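Local coordinates for protein dihydrolipoyl dehydrogenase (Elizabethkingia anophelis NUHP1, PDB 6UZI) that probably catalyses the NAD(+)-dependent reoxidation of protein-bound dihydrolipoyl-lysine to lipoyl-lysine, with one FAD per subunit and a redox-active disulfide, at residues Val358-Pro363 against Arg425-Ile430; Tyr352-Gly357 against Ala366-Thr371; Thr384-Met389 against Asp402-Ile407. All coordinates share one frame; numbering follows the deposited sequence.

All three contacts involve one five-stranded antiparallel sheet of the dimerisation domain. Interactions 1 and 2 are neighbours, centres about 13 Å apart: strands 357-359 and 364-369 follow each other in the chain, and helix 426-438 packs on both, with Ile430 CB 3.6 Å from Ala366 CB. Interaction 3 holds the opposite outer strand, its centre about 14 Å from that of interaction 1, and meets the same helix where Met429 CE comes 4.0 Å from Ile405 CD1. Interactions 2 and 3 do not touch; their nearest atoms are about 6 Å apart. Interaction 1 alone reaches the flavin, through Tyr360, while interactions 1 and 2 both meet the second subunit.

Interaction 1 of 3, residues Val358-Pro363 against Arg425-Ile430; sequences VVYTWP and RAADMI. With FAD (flavin-adenine dinucleotide), chain E.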
# COMPACT_ATOMS: atom_id res chain seq x y z
N VAL A 358 -6.96 1.94 -11.67
CA VAL A 358 -6.33 2.82 -10.70
C VAL A 358 -6.20 4.23 -11.28
O VAL A 358 -5.87 4.41 -12.46
CB VAL A 358 -4.96 2.29 -10.24
CG1 VAL A 358 -4.29 3.27 -9.29
CG2 VAL A 358 -5.12 0.95 -9.54
N VAL A 359 -6.49 5.23 -10.45
CA VAL A 359 -6.20 6.63 -10.72
C VAL A 359 -5.10 7.06 -9.76
O VAL A 359 -5.25 6.91 -8.54
CB VAL A 359 -7.44 7.51 -10.57
CG1 VAL A 359 -7.12 8.93 -11.01
CG2 VAL A 359 -8.60 6.94 -11.38
N TYR A 360 -4.00 7.58 -10.29
CA TYR A 360 -2.82 7.83 -9.47
C TYR A 360 -2.75 9.25 -8.93
O TYR A 360 -1.65 9.76 -8.70
CB TYR A 360 -1.56 7.48 -10.26
CG TYR A 360 -1.41 5.99 -10.50
CD1 TYR A 360 -0.61 5.21 -9.67
CD2 TYR A 360 -2.10 5.36 -11.52
CE1 TYR A 360 -0.48 3.86 -9.89
CE2 TYR A 360 -1.98 4.01 -11.74
CZ TYR A 360 -1.16 3.26 -10.92
OH TYR A 360 -1.04 1.90 -11.14
N THR A 361 -3.89 9.87 -8.64
CA THR A 361 -3.89 11.12 -7.90
C THR A 361 -3.55 10.83 -6.43
O THR A 361 -3.24 9.71 -6.04
CB THR A 361 -5.24 11.81 -8.03
OG1 THR A 361 -6.28 10.90 -7.66
CG2 THR A 361 -5.47 12.24 -9.44
N TRP A 362 -3.59 11.87 -5.60
CA TRP A 362 -3.42 11.72 -4.16
C TRP A 362 -4.56 12.42 -3.43
O TRP A 362 -4.61 13.67 -3.42
CB TRP A 362 -2.07 12.26 -3.69
CG TRP A 362 -1.73 11.81 -2.29
CD1 TRP A 362 -1.72 12.58 -1.16
CD2 TRP A 362 -1.38 10.48 -1.87
NE1 TRP A 362 -1.38 11.82 -0.07
CE2 TRP A 362 -1.17 10.53 -0.47
CE3 TRP A 362 -1.23 9.26 -2.53
CZ2 TRP A 362 -0.80 9.41 0.27
CZ3 TRP A 362 -0.86 8.15 -1.80
CH2 TRP A 362 -0.66 8.23 -0.41
N PRO A 363 -5.46 11.67 -2.78
CA PRO A 363 -5.43 10.22 -2.57
C PRO A 363 -5.57 9.40 -3.85
O PRO A 363 -6.12 9.88 -4.83
CB PRO A 363 -6.64 9.97 -1.66
CG PRO A 363 -7.58 11.07 -2.01
CD PRO A 363 -6.70 12.26 -2.24
N ARG A 425 -2.64 5.19 -0.53
CA ARG A 425 -2.12 3.89 -0.96
C ARG A 425 -3.20 2.99 -1.58
O ARG A 425 -3.04 1.77 -1.59
CB ARG A 425 -1.44 3.15 0.20
CG ARG A 425 -0.33 3.92 0.86
CD ARG A 425 0.33 3.08 1.94
NE ARG A 425 1.51 3.75 2.48
CZ ARG A 425 2.43 3.15 3.23
NH1 ARG A 425 2.31 1.86 3.51
NH2 ARG A 425 3.48 3.84 3.67
N ALA A 426 -4.28 3.57 -2.09
CA ALA A 426 -5.33 2.74 -2.68
C ALA A 426 -4.83 1.96 -3.88
O ALA A 426 -5.35 0.88 -4.18
CB ALA A 426 -6.53 3.60 -3.08
N ALA A 427 -3.82 2.49 -4.58
CA ALA A 427 -3.31 1.78 -5.75
C ALA A 427 -2.77 0.40 -5.38
O ALA A 427 -2.77 -0.50 -6.21
CB ALA A 427 -2.23 2.62 -6.44
N ASP A 428 -2.31 0.22 -4.14
CA ASP A 428 -1.84 -1.08 -3.70
C ASP A 428 -2.80 -1.78 -2.75
O ASP A 428 -2.78 -3.01 -2.68
CB ASP A 428 -0.47 -0.95 -3.03
CG ASP A 428 0.59 -0.44 -4.00
OD1 ASP A 428 0.94 0.75 -3.94
OD2 ASP A 428 1.07 -1.24 -4.83
N MET A 429 -3.67 -1.05 -2.06
CA MET A 429 -4.67 -1.70 -1.23
C MET A 429 -5.64 -2.51 -2.08
O MET A 429 -6.20 -3.51 -1.62
CB MET A 429 -5.44 -0.68 -0.40
CG MET A 429 -4.65 -0.06 0.72
SD MET A 429 -5.77 0.75 1.87
CE MET A 429 -6.51 2.01 0.84
N ILE A 430 -5.86 -2.08 -3.33
CA ILE A 430 -6.85 -2.71 -4.19
C ILE A 430 -6.52 -4.17 -4.44
O ILE A 430 -7.42 -4.97 -4.72
CB ILE A 430 -6.96 -1.91 -5.51
CG1 ILE A 430 -8.22 -2.30 -6.26
CG2 ILE A 430 -5.74 -2.12 -6.39
CD1 ILE A 430 -9.47 -2.02 -5.49
PA FAD E . 1.18 0.46 -26.36
O1A FAD E . 1.80 0.66 -25.03
O2A FAD E . 0.19 1.60 -26.61
O5B FAD E . 2.31 0.59 -27.48
C5B FAD E . 2.29 -0.35 -28.56
C4B FAD E . 3.55 -0.16 -29.37
O4B FAD E . 3.32 -0.59 -30.72
C3B FAD E . 4.08 1.28 -29.45
O3B FAD E . 5.36 1.33 -28.83
C2B FAD E . 4.21 1.55 -30.96
O2B FAD E . 5.40 2.27 -31.29
C1B FAD E . 4.22 0.13 -31.54
N9A FAD E . 3.73 0.02 -32.91
C8A FAD E . 2.52 0.43 -33.39
N7A FAD E . 2.32 0.15 -34.66
C5A FAD E . 3.50 -0.49 -35.04
C6A FAD E . 3.92 -1.04 -36.26
N6A FAD E . 3.17 -1.08 -37.36
N1A FAD E . 5.16 -1.58 -36.30
C2A FAD E . 5.90 -1.58 -35.19
N3A FAD E . 5.60 -1.09 -33.98
C4A FAD E . 4.38 -0.56 -33.97
N1 FAD E . -2.31 2.52 -17.99
C2 FAD E . -2.29 1.95 -16.76
O2 FAD E . -2.61 0.77 -16.59
N3 FAD E . -1.88 2.69 -15.66
C4 FAD E . -1.47 4.01 -15.68
O4 FAD E . -1.11 4.57 -14.65
C4X FAD E . -1.49 4.61 -16.99
N5 FAD E . -1.09 5.84 -17.12
C5X FAD E . -1.06 6.38 -18.39
C6 FAD E . -0.58 7.68 -18.55
C7 FAD E . -0.47 8.25 -19.81
C7M FAD E . 0.08 9.65 -19.95
C8 FAD E . -0.85 7.51 -20.95
C8M FAD E . -0.68 8.07 -22.33
C9 FAD E . -1.35 6.22 -20.79
C9A FAD E . -1.46 5.65 -19.53
N10 FAD E . -1.90 4.33 -19.34
C10 FAD E . -1.93 3.78 -18.09
C1' FAD E . -2.32 3.51 -20.49
C2' FAD E . -1.21 2.57 -20.95
O2' FAD E . -0.15 3.29 -21.56
C3' FAD E . -1.75 1.51 -21.91
O3' FAD E . -2.98 0.99 -21.41
C4' FAD E . -0.77 0.36 -22.13
O4' FAD E . 0.48 0.91 -22.52
C5' FAD E . -1.26 -0.66 -23.14
O5' FAD E . -0.16 -0.85 -24.05
P FAD E . -0.13 -1.93 -25.27
O1P FAD E . 0.85 -3.03 -25.11
O2P FAD E . -1.50 -2.44 -25.66
O3P FAD E . 0.35 -0.90 -26.40
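Val358 sends its CG1 against Ala427 CB at 3.6 Å, joining the outer strand of the sheet to the first turn of helix 426-438. CG1 stands opposite the backbone N (chi1 176°), which leaves CG2 on the other branch to approach Ile430 CG2 at 4.4 Å. The same CG1 also covers one face of the Tyr360 ring, near its rim. Tyr360 turns out of the strand and is a bridge: CE1 lies 4.1 Å from Ala427 CB, while its CE2 comes 3.1 Å from the carbonyl oxygen O4 of FAD, both approaches being oblique to the ring. Its hydroxyl is hydrogen-bonded to the backbone O of Pro454 of the second subunit, and Lys59 makes a cation-pi contact with the ring. Thr361 braces its own loop, OG1 donating to Pro363 O at 3.0 Å across the cis peptide that precedes the proline. Trp362 then lays the benzo end of its indole by the start of the helix, CH2 3.6 Å from Arg425 N, while NE1 is hydrogen-bonded to Asp400. Arg425 occupies the N-cap position, its carbonyl O accepting from both Asp428 N and Met429 N; its guanidinium forms salt bridges with Asp428 and Glu364 of the second subunit. Between the segments the helix meets the strand through apolar groups, and Glu364 adds a hydrogen bond to Ala427 N; the polar groups of Tyr360 and Arg425 are directed to the partner subunit. Tyr360 thus links the flavin site to the dimer interface, consistent with active sites built from both chains in this family.

Interaction 2 of 3, residues Tyr352-Gly357 against Ala366-Thr371; sequences YNLIPG and AGVGKT
Lys370 crosses the side chain of Asn353 at about a right angle, at the end of the contact remote from the paired glycines. Beyond CB, CG lies 4.1 Å from Asn353 OD1; the bend at chi2 (-61°) then swings CD to 3.5 Å from that oxygen. CE is the nearest at 3.3 Å, with Asn353 CG also close by. The tip, NZ, stays 3.8 Å from OD1, so the amide oxygen lies alongside the polarised methylenes and takes no hydrogen bond from the ammonium. Next to this, Gly369 N makes a weak bond to Asn353 O. Gly369 has a positive phi of 90°, a conformation suited to glycine, just where strand 364-369 ends. Val368 CG2 lies over the backbone of Leu354, 3.8 Å from its C, while Leu354 and Val368 both pack on helix 426-438. Farther along, Gly357 and Gly367 form an antiparallel hydrogen-bonded pair: Gly357 N donates to Gly367 O at 2.9 Å and Gly367 N to Gly357 O at 3.0 Å. The Ile355 and Pro356 side chains pack on Ser450 of the second subunit. Two firm backbone bonds therefore start the beta-hairpin of strands 357-359 and 364-369, whereas the loop leading into it meets strand 364-369 through van der Waals contact and one weak bond, with His330 NE2 separately bonded to Pro356 O.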
# COMPACT_ATOMS: atom_id res chain seq x y z
N TYR A 352 -12.31 -10.56 -16.76
CA TYR A 352 -12.25 -9.12 -16.98
C TYR A 352 -12.96 -8.34 -15.88
O TYR A 352 -12.64 -7.17 -15.66
CB TYR A 352 -12.82 -8.80 -18.36
CG TYR A 352 -11.91 -9.19 -19.51
CD1 TYR A 352 -10.90 -8.34 -19.95
CD2 TYR A 352 -12.03 -10.44 -20.11
CE1 TYR A 352 -10.06 -8.71 -21.00
CE2 TYR A 352 -11.19 -10.82 -21.15
CZ TYR A 352 -10.21 -9.95 -21.59
OH TYR A 352 -9.38 -10.33 -22.62
N ASN A 353 -13.89 -8.97 -15.15
CA ASN A 353 -14.53 -8.30 -14.04
C ASN A 353 -13.57 -8.07 -12.88
O ASN A 353 -13.82 -7.19 -12.04
CB ASN A 353 -15.74 -9.11 -13.56
CG ASN A 353 -16.66 -8.30 -12.66
OD1 ASN A 353 -16.97 -7.14 -12.95
ND2 ASN A 353 -17.11 -8.90 -11.56
N LEU A 354 -12.45 -8.80 -12.83
CA LEU A 354 -11.50 -8.72 -11.74
C LEU A 354 -10.20 -8.04 -12.14
O LEU A 354 -9.16 -8.27 -11.50
CB LEU A 354 -11.20 -10.11 -11.18
CG LEU A 354 -12.43 -10.82 -10.60
CD1 LEU A 354 -12.03 -12.09 -9.89
CD2 LEU A 354 -13.20 -9.89 -9.67
N ILE A 355 -10.23 -7.21 -13.17
CA ILE A 355 -9.10 -6.38 -13.56
C ILE A 355 -9.27 -5.02 -12.89
O ILE A 355 -10.23 -4.31 -13.21
CB ILE A 355 -9.01 -6.23 -15.08
CG1 ILE A 355 -8.78 -7.59 -15.73
CG2 ILE A 355 -7.90 -5.25 -15.46
CD1 ILE A 355 -8.79 -7.56 -17.23
N PRO A 356 -8.39 -4.62 -11.99
CA PRO A 356 -8.59 -3.35 -11.28
C PRO A 356 -8.24 -2.15 -12.14
O PRO A 356 -7.44 -2.23 -13.07
CB PRO A 356 -7.62 -3.47 -10.09
CG PRO A 356 -6.48 -4.31 -10.65
CD PRO A 356 -7.15 -5.32 -11.57
N GLY A 357 -8.87 -1.03 -11.82
CA GLY A 357 -8.53 0.24 -12.44
C GLY A 357 -8.05 1.23 -11.40
O GLY A 357 -8.67 1.35 -10.33
N ALA A 366 -9.00 3.53 -6.71
CA ALA A 366 -8.91 2.20 -7.29
C ALA A 366 -10.26 1.52 -7.16
O ALA A 366 -10.95 1.70 -6.15
CB ALA A 366 -7.82 1.37 -6.61
N GLY A 367 -10.63 0.76 -8.17
CA GLY A 367 -11.86 -0.00 -8.13
C GLY A 367 -11.69 -1.34 -8.82
O GLY A 367 -10.90 -1.48 -9.75
N VAL A 368 -12.45 -2.32 -8.34
CA VAL A 368 -12.50 -3.63 -8.97
C VAL A 368 -13.91 -4.17 -8.78
O VAL A 368 -14.59 -3.86 -7.79
CB VAL A 368 -11.44 -4.61 -8.41
CG1 VAL A 368 -11.73 -5.00 -6.98
CG2 VAL A 368 -11.32 -5.84 -9.29
N GLY A 369 -14.37 -4.95 -9.75
CA GLY A 369 -15.68 -5.56 -9.70
C GLY A 369 -16.75 -4.67 -10.31
O GLY A 369 -16.49 -3.79 -11.14
N LYS A 370 -17.98 -4.91 -9.87
CA LYS A 370 -19.12 -4.15 -10.35
C LYS A 370 -19.26 -2.82 -9.62
O LYS A 370 -18.92 -2.69 -8.44
CB LYS A 370 -20.41 -4.97 -10.19
CG LYS A 370 -20.40 -6.28 -10.96
CD LYS A 370 -20.26 -6.05 -12.47
CE LYS A 370 -20.29 -7.37 -13.23
NZ LYS A 370 -20.38 -7.19 -14.71
N THR A 371 -19.72 -1.81 -10.35
CA THR A 371 -20.10 -0.57 -9.70
C THR A 371 -21.53 -0.68 -9.19
O THR A 371 -22.29 -1.58 -9.58
CB THR A 371 -20.00 0.62 -10.66
OG1 THR A 371 -20.99 0.51 -11.69
CG2 THR A 371 -18.61 0.69 -11.28

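Interaction 3 of 3, residues Thr384-Met389 against Asp402-Ile407; sequences TGSFPM and DGVIKI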
# COMPACT_ATOMS: atom_id res chain seq x y z
N THR A 384 -24.46 -2.37 0.94
CA THR A 384 -23.35 -1.43 0.88
C THR A 384 -22.68 -1.33 2.25
O THR A 384 -23.37 -1.19 3.27
CB THR A 384 -23.81 -0.04 0.43
OG1 THR A 384 -24.37 -0.13 -0.89
CG2 THR A 384 -22.65 0.93 0.42
N GLY A 385 -21.36 -1.41 2.27
CA GLY A 385 -20.58 -1.09 3.45
C GLY A 385 -19.62 0.03 3.11
O GLY A 385 -19.13 0.13 1.98
N SER A 386 -19.35 0.89 4.09
CA SER A 386 -18.59 2.11 3.81
C SER A 386 -17.91 2.59 5.08
O SER A 386 -18.59 2.85 6.08
CB SER A 386 -19.51 3.17 3.23
OG SER A 386 -18.78 4.26 2.70
N PHE A 387 -16.59 2.73 5.06
CA PHE A 387 -15.84 3.24 6.19
C PHE A 387 -14.94 4.40 5.76
O PHE A 387 -14.27 4.31 4.73
CB PHE A 387 -14.98 2.14 6.83
CG PHE A 387 -14.29 2.57 8.09
CD1 PHE A 387 -14.96 2.55 9.31
CD2 PHE A 387 -12.97 2.98 8.07
CE1 PHE A 387 -14.33 2.94 10.48
CE2 PHE A 387 -12.34 3.37 9.23
CZ PHE A 387 -13.02 3.35 10.44
N PRO A 388 -14.90 5.49 6.53
CA PRO A 388 -14.12 6.66 6.12
C PRO A 388 -12.64 6.57 6.49
O PRO A 388 -12.27 6.07 7.55
CB PRO A 388 -14.80 7.81 6.87
CG PRO A 388 -15.32 7.15 8.13
CD PRO A 388 -15.71 5.75 7.74
N MET A 389 -11.79 7.10 5.60
CA MET A 389 -10.35 7.04 5.82
C MET A 389 -9.90 7.91 6.98
O MET A 389 -8.89 7.60 7.63
CB MET A 389 -9.60 7.46 4.55
CG MET A 389 -9.76 6.52 3.37
SD MET A 389 -9.06 4.90 3.66
CE MET A 389 -7.32 5.28 3.77
N ASP A 402 -8.04 11.86 3.53
CA ASP A 402 -9.16 11.94 2.60
C ASP A 402 -9.57 10.56 2.11
O ASP A 402 -8.72 9.68 1.90
CB ASP A 402 -8.82 12.82 1.40
CG ASP A 402 -8.75 14.29 1.76
OD1 ASP A 402 -8.97 14.64 2.94
OD2 ASP A 402 -8.46 15.10 0.85
N GLY A 403 -10.87 10.36 1.96
CA GLY A 403 -11.38 9.25 1.19
C GLY A 403 -12.25 8.31 2.00
O GLY A 403 -12.57 8.53 3.17
N VAL A 404 -12.61 7.21 1.35
CA VAL A 404 -13.55 6.24 1.88
C VAL A 404 -13.30 4.92 1.16
O VAL A 404 -12.80 4.90 0.03
CB VAL A 404 -15.01 6.74 1.70
CG1 VAL A 404 -15.39 6.76 0.23
CG2 VAL A 404 -15.99 5.89 2.50
N ILE A 405 -13.63 3.82 1.84
CA ILE A 405 -13.63 2.48 1.26
C ILE A 405 -15.07 2.01 1.19
O ILE A 405 -15.82 2.11 2.17
CB ILE A 405 -12.78 1.50 2.07
CG1 ILE A 405 -11.36 2.04 2.22
CG2 ILE A 405 -12.79 0.13 1.42
CD1 ILE A 405 -10.54 1.91 0.97
N LYS A 406 -15.47 1.50 0.02
CA LYS A 406 -16.85 1.12 -0.23
C LYS A 406 -16.89 -0.30 -0.76
O LYS A 406 -16.21 -0.62 -1.74
CB LYS A 406 -17.51 2.09 -1.20
CG LYS A 406 -18.86 1.65 -1.75
CD LYS A 406 -19.30 2.57 -2.89
CE LYS A 406 -20.78 2.40 -3.21
NZ LYS A 406 -21.21 3.32 -4.29
N ILE A 407 -17.69 -1.15 -0.12
CA ILE A 407 -17.82 -2.55 -0.50
C ILE A 407 -19.27 -2.83 -0.85
O ILE A 407 -20.18 -2.44 -0.10
CB ILE A 407 -17.33 -3.49 0.62
CG1 ILE A 407 -15.81 -3.40 0.77
CG2 ILE A 407 -17.76 -4.93 0.33
CD1 ILE A 407 -15.27 -4.19 1.95
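Gly385 and Ile407 face each other as a hydrogen-bonded pair near one end of two antiparallel strands, 384-388 and 404-407, whose axes lie 4.7 Å apart with their directions at 167°. Each donates its N-H to the other's carbonyl, both bonds at 2.8 Å. Phe387 and Ile405 form the next such pair, and Ser386 opposite Lys406 and Pro388 opposite Val404 are the non-hydrogen-bonded pairs. A fifth bond, Met389 N to Gly403 O at 2.9 Å, is nearly straight at the hydrogen, yet its donor stands 46° out of the carbonyl plane. On the face of Ser386, Pro388, Val404 and Lys406, one methyl does most of the touching: Val404 CG2, 3.2 Å from Phe387 O and equally near Ser386 OG. Val404 also packs on helix 223-236. Lys406 extends beyond this face to form salt bridges with Asp222 and Glu372. Past the end of the strand, Met389 curls back, all three of its torsions near -65°, so that CB and CG lie along the Gly403 peptide and SD reaches Ile405 CG1 at 3.9 Å. Pro388 CD covers one face of the Phe387 ring. Phe387, Met389 and Ile405 all pack against Ala459 of helix 458-469, whose Asp466 accepts a hydrogen bond from Ser386 N on the outer side of strand 382-388. The outermost strand of the dimerisation-domain sheet is thus secured by backbone bonds inward and by a carboxylate outward, while the apolar face the two strands share seats the helix that carries the zinc ligand Glu458.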